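Phospholipase C-beta (PLC-beta) (Sepia officinalis, PDB 3QR0) is a phospholipase C of the beta class, a multidomain protein that combines PH, EF-hand-like, TIM-barrel and C2 domains and holds a calcium ion. Local coordinates at residues R720-V723 and K729-G732. Sequence-based numbering, arbitrary orientation.
Sequences RIIV and KFIG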
loop_
_atom_site.group_PDB
_atom_site.type_symbol
_atom_site.label_atom_id
_atom_site.label_comp_id
_atom_site.label_asym_id
_atom_site.label_seq_id
_atom_site.Cartn_x
_atom_site.Cartn_y
_atom_site.Cartn_z
ATOM N N ARG A 720 7.451 5.805 10.672
ATOM C CA ARG A 720 6.174 5.125 10.757
ATOM C C ARG A 720 5.465 5.447 12.060
ATOM O O ARG A 720 6.051 5.312 13.134
ATOM C CB ARG A 720 6.380 3.616 10.658
ATOM C CG ARG A 720 5.093 2.836 10.609
ATOM C CD ARG A 720 5.349 1.377 10.337
ATOM N NE ARG A 720 4.125 0.595 10.468
ATOM C CZ ARG A 720 3.993 -0.522 11.182
ATOM N NH1 ARG A 720 5.011 -1.035 11.866
ATOM N NH2 ARG A 720 2.818 -1.129 11.213
ATOM N N ILE A 721 4.202 5.857 11.948
ATOM C CA ILE A 721 3.326 6.067 13.101
ATOM C C ILE A 721 2.410 4.855 13.254
ATOM O O ILE A 721 1.757 4.456 12.293
ATOM C CB ILE A 721 2.473 7.348 12.927
ATOM C CG1 ILE A 721 3.359 8.597 13.002
ATOM C CG2 ILE A 721 1.382 7.429 13.997
ATOM C CD1 ILE A 721 2.601 9.919 12.744
ATOM N N ILE A 722 2.374 4.268 14.450
ATOM C CA ILE A 722 1.508 3.124 14.738
ATOM C C ILE A 722 0.613 3.454 15.929
ATOM O O ILE A 722 1.096 3.863 16.981
ATOM C CB ILE A 722 2.308 1.832 15.055
ATOM C CG1 ILE A 722 3.382 1.554 13.995
ATOM C CG2 ILE A 722 1.351 0.639 15.145
ATOM C CD1 ILE A 722 4.740 2.159 14.298
ATOM N N VAL A 723 -0.692 3.288 15.757
ATOM C CA VAL A 723 -1.635 3.516 16.841
ATOM C C VAL A 723 -2.207 2.179 17.298
ATOM O O VAL A 723 -2.638 1.370 16.473
ATOM C CB VAL A 723 -2.780 4.456 16.429
ATOM C CG1 VAL A 723 -3.663 4.759 17.633
ATOM C CG2 VAL A 723 -2.232 5.753 15.816
ATOM N N LYS A 729 -3.576 -4.064 20.811
ATOM C CA LYS A 729 -4.315 -4.340 19.583
ATOM C C LYS A 729 -4.099 -3.220 18.569
ATOM O O LYS A 729 -4.282 -2.046 18.877
ATOM C CB LYS A 729 -5.808 -4.499 19.869
ATOM C CG LYS A 729 -6.624 -4.992 18.683
ATOM C CD LYS A 729 -8.058 -5.272 19.104
ATOM C CE LYS A 729 -8.837 -6.027 18.033
ATOM N NZ LYS A 729 -9.051 -5.211 16.805
ATOM N N PHE A 730 -3.709 -3.605 17.360
ATOM C CA PHE A 730 -3.438 -2.669 16.278
ATOM C C PHE A 730 -4.697 -1.909 15.862
ATOM O O PHE A 730 -5.758 -2.506 15.705
ATOM C CB PHE A 730 -2.893 -3.456 15.089
ATOM C CG PHE A 730 -2.553 -2.615 13.897
ATOM C CD1 PHE A 730 -1.328 -1.977 13.815
ATOM C CD2 PHE A 730 -3.444 -2.494 12.838
ATOM C CE1 PHE A 730 -1.003 -1.217 12.703
ATOM C CE2 PHE A 730 -3.125 -1.735 11.728
ATOM C CZ PHE A 730 -1.904 -1.098 11.661
ATOM N N ILE A 731 -4.577 -0.593 15.686
ATOM C CA ILE A 731 -5.688 0.225 15.197
ATOM C C ILE A 731 -5.396 0.686 13.774
ATOM O O ILE A 731 -6.171 0.422 12.851
ATOM C CB ILE A 731 -5.937 1.450 16.093
ATOM C CG1 ILE A 731 -6.441 1.010 17.468
ATOM C CG2 ILE A 731 -6.935 2.397 15.441
ATOM C CD1 ILE A 731 -6.442 2.122 18.484
ATOM N N GLY A 732 -4.282 1.387 13.608
ATOM C CA GLY A 732 -3.879 1.885 12.302
ATOM C C GLY A 732 -2.448 2.378 12.296
ATOM O O GLY A 732 -1.813 2.497 13.349
#
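V723 meets both I731 and G732, and the hydrogen bonds show how. Its amide donates to the carbonyl of G732, with V723 N and G732 O 2.8 Å apart. This bond is nearly straight, its N-H...O angle being 174°. The V723 carbonyl is gripped twice: I731 N lies 2.9 Å from V723 O, tilted from the carbonyl plane. G732 N adds a weak bond to V723 O at 3.3 Å. Two consecutive residues thus face one, which defines a classic beta bulge. The backbone of I731 carries the distortion, its psi of -58° departing from the extended values of its neighbours in the strand.

Side chains close over both sides of this backbone link. V723 CG1, placed anti to the backbone N, reaches I731 CD1 at 3.9 Å. I722 and F730 meet on the other face of the sheet, with R720; there CG2 of I722 sits 3.9 Å from CE1 of the F730 ring and the two side chains cross at about a right angle. One face of that ring also lies over G732 N, offset toward the rim. The extended R720 side chain runs obliquely across F730, NH2 lying 4.1 Å from CE1 of that ring. Guanidinium and ring planes are 27° apart, and CG1 of I722 lies over the guanidinium centre.

Further out, the guanidinium is fixed by H733, which bonds NE, and by the hydroxyl of Y676, which bonds NH1. I605 and C608 of helix 605-613 touch the same side chain, while V671 of the neighbouring strand 669-676 touches V723. The arrangement is a bulged antiparallel hairpin, strands 718-725 and 730-737, at one edge of a four-stranded sheet of the C2 beta sandwich.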